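Local coordinates for protein AimR transcriptional regulator (Bacillus phage phi3T, PDB 5ZVV) that activates transcription of the aimX locus as a dimer and, when bound by the arbitrium peptide, becomes an inactive monomer, so steering the phage between lysis and lysogeny, at residues A[15-20]-A[31-36]. Numbering follows the deposited sequence.
Sequences QLAARL and GFYKFV
Phe32 and Tyr33 reach across from helix 29-36 to Leu20 and Ala17 of helix 14-24. Two short helices joined by a tight connection in the N-terminal helical bundle are consistent with a DNA-binding helix-turn-helix, in which the second would be the recognition helix. The contact is van der Waals packing: no hydrogen bond spans the segments, and 167 Å² of surface is buried, both sides summed. The backbones are nearest at Leu20 and Phe32, whose CA atoms stand 8.2 Å apart, a gap bridged by the phenyl ring. With CG anti to the backbone N (chi1 171°), the side chain of Phe32 brings its ring against helix 14-24. One face receives the carbonyl end of Leu20: the carbonyl carbon C of Leu20 sits 4.0 Å above the plane of the Phe32 ring, displaced toward the rim. On the same residue, O of Leu20 lies 3.6 Å from CE1 of Phe32, and CB of Leu20 comes to 3.9 Å from CZ of Phe32, so the far end of the ring meets backbone and side chain of Leu20 together. Ile52 of helix 47-56 touches both residues, and Ala21 and Ala24 add further contacts to Phe32, placing the ring inside the bundle rather than at its surface. Tyr33 takes a different route. With chi1 at -64°, its CG lies opposite the carbonyl carbon, which carries the phenol along the flank of Phe32 to Ala17, where the methyl group approaches the ring obliquely. Cys10 of helix 2-11 touches Tyr33, Ala17 and Leu20, so that helix also packs against this part of the contact. The phenol meets Ala17 through its oxygen: OH of Tyr33 is 3.4 Å from CB of Ala17, against 4.5 Å from the ring carbon CZ of Tyr33 to that methyl.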
loop_
_atom_site.group_PDB
_atom_site.type_symbol
_atom_site.label_atom_id
_atom_site.label_comp_id
_atom_site.label_asym_id
_atom_site.label_seq_id
_atom_site.Cartn_x
_atom_site.Cartn_y
_atom_site.Cartn_z
ATOM N N GLN A 15 -45.974 -25.992 -18.165
ATOM C CA GLN A 15 -44.553 -26.268 -18.348
ATOM C C GLN A 15 -43.697 -25.320 -17.519
ATOM O O GLN A 15 -42.656 -25.720 -16.983
ATOM C CB GLN A 15 -44.178 -26.180 -19.827
ATOM C CG GLN A 15 -44.774 -27.285 -20.693
ATOM C CD GLN A 15 -46.232 -27.041 -21.039
ATOM O OE1 GLN A 15 -46.673 -25.896 -21.153
ATOM N NE2 GLN A 15 -46.991 -28.120 -21.202
ATOM N N LEU A 16 -44.120 -24.059 -17.400
ATOM C CA LEU A 16 -43.405 -23.119 -16.544
ATOM C C LEU A 16 -43.507 -23.524 -15.080
ATOM O O LEU A 16 -42.519 -23.450 -14.339
ATOM C CB LEU A 16 -43.947 -21.704 -16.747
ATOM C CG LEU A 16 -43.343 -20.606 -15.869
ATOM C CD1 LEU A 16 -41.886 -20.362 -16.232
ATOM C CD2 LEU A 16 -44.154 -19.323 -15.977
ATOM N N ALA A 17 -44.695 -23.955 -14.646
ATOM C CA ALA A 17 -44.855 -24.423 -13.274
ATOM C C ALA A 17 -43.983 -25.642 -13.005
ATOM O O ALA A 17 -43.384 -25.763 -11.930
ATOM C CB ALA A 17 -46.323 -24.743 -12.995
ATOM N N ALA A 18 -43.888 -26.550 -13.981
ATOM C CA ALA A 18 -43.078 -27.750 -13.804
ATOM C C ALA A 18 -41.593 -27.418 -13.763
ATOM O O ALA A 18 -40.855 -27.961 -12.934
ATOM C CB ALA A 18 -43.374 -28.750 -14.921
ATOM N N ARG A 19 -41.133 -26.523 -14.644
ATOM C CA ARG A 19 -39.707 -26.220 -14.692
ATOM C C ARG A 19 -39.272 -25.362 -13.508
ATOM O O ARG A 19 -38.141 -25.504 -13.029
ATOM C CB ARG A 19 -39.349 -25.538 -16.016
ATOM C CG ARG A 19 -39.887 -24.127 -16.190
ATOM C CD ARG A 19 -39.359 -23.489 -17.470
ATOM N NE ARG A 19 -39.924 -24.106 -18.668
ATOM C CZ ARG A 19 -40.886 -23.564 -19.408
ATOM N NH1 ARG A 19 -41.339 -24.202 -20.479
ATOM N NH2 ARG A 19 -41.391 -22.381 -19.085
ATOM N N LEU A 20 -40.148 -24.480 -13.018
ATOM C CA LEU A 20 -39.818 -23.683 -11.840
ATOM C C LEU A 20 -39.897 -24.517 -10.568
ATOM O O LEU A 20 -39.064 -24.358 -9.667
ATOM C CB LEU A 20 -40.747 -22.472 -11.743
ATOM C CG LEU A 20 -40.324 -21.235 -12.538
ATOM C CD1 LEU A 20 -41.360 -20.128 -12.407
ATOM C CD2 LEU A 20 -38.963 -20.756 -12.066
ATOM N N GLY A 31 -46.330 -28.640 -3.729
ATOM C CA GLY A 31 -45.281 -28.380 -2.758
ATOM C C GLY A 31 -44.473 -27.146 -3.100
ATOM O O GLY A 31 -44.000 -26.436 -2.207
ATOM N N PHE A 32 -44.305 -26.873 -4.395
ATOM C CA PHE A 32 -43.614 -25.664 -4.822
ATOM C C PHE A 32 -44.407 -24.420 -4.446
ATOM O O PHE A 32 -43.849 -23.460 -3.898
ATOM C CB PHE A 32 -43.367 -25.727 -6.330
ATOM C CG PHE A 32 -42.847 -24.454 -6.917
ATOM C CD1 PHE A 32 -41.587 -23.989 -6.591
ATOM C CD2 PHE A 32 -43.613 -23.730 -7.814
ATOM C CE1 PHE A 32 -41.102 -22.818 -7.135
ATOM C CE2 PHE A 32 -43.135 -22.558 -8.364
ATOM C CZ PHE A 32 -41.877 -22.101 -8.024
ATOM N N TYR A 33 -45.717 -24.431 -4.712
ATOM C CA TYR A 33 -46.566 -23.306 -4.330
ATOM C C TYR A 33 -46.577 -23.115 -2.819
ATOM O O TYR A 33 -46.561 -21.979 -2.333
ATOM C CB TYR A 33 -47.989 -23.514 -4.854
ATOM C CG TYR A 33 -48.099 -23.533 -6.365
ATOM C CD1 TYR A 33 -47.195 -22.835 -7.158
ATOM C CD2 TYR A 33 -49.105 -24.253 -6.998
ATOM C CE1 TYR A 33 -47.291 -22.854 -8.536
ATOM C CE2 TYR A 33 -49.208 -24.276 -8.376
ATOM C CZ TYR A 33 -48.299 -23.576 -9.139
ATOM O OH TYR A 33 -48.402 -23.603 -10.510
ATOM N N LYS A 34 -46.610 -24.213 -2.059
ATOM C CA LYS A 34 -46.507 -24.097 -0.608
ATOM C C LYS A 34 -45.188 -23.450 -0.212
ATOM O O LYS A 34 -45.152 -22.590 0.675
ATOM C CB LYS A 34 -46.651 -25.474 0.049
ATOM C CG LYS A 34 -46.633 -25.481 1.587
ATOM C CD LYS A 34 -46.830 -26.875 2.184
ATOM C CE LYS A 34 -46.783 -26.855 3.708
ATOM N NZ LYS A 34 -46.974 -28.216 4.296
ATOM N N PHE A 35 -44.092 -23.846 -0.867
ATOM C CA PHE A 35 -42.791 -23.277 -0.535
ATOM C C PHE A 35 -42.761 -21.777 -0.792
ATOM O O PHE A 35 -42.386 -20.995 0.089
ATOM C CB PHE A 35 -41.678 -23.971 -1.323
ATOM C CG PHE A 35 -40.386 -23.199 -1.334
ATOM C CD1 PHE A 35 -39.700 -22.951 -0.152
ATOM C CD2 PHE A 35 -39.864 -22.710 -2.518
ATOM C CE1 PHE A 35 -38.516 -22.231 -0.159
ATOM C CE2 PHE A 35 -38.679 -21.993 -2.532
ATOM C CZ PHE A 35 -38.004 -21.754 -1.351
ATOM N N VAL A 36 -43.147 -21.352 -1.999
ATOM C CA VAL A 36 -43.096 -19.929 -2.310
ATOM C C VAL A 36 -44.122 -19.142 -1.506
ATOM O O VAL A 36 -43.943 -17.936 -1.297
ATOM C CB VAL A 36 -43.278 -19.689 -3.823
ATOM C CG1 VAL A 36 -42.193 -20.420 -4.609
ATOM C CG2 VAL A 36 -44.665 -20.114 -4.279
#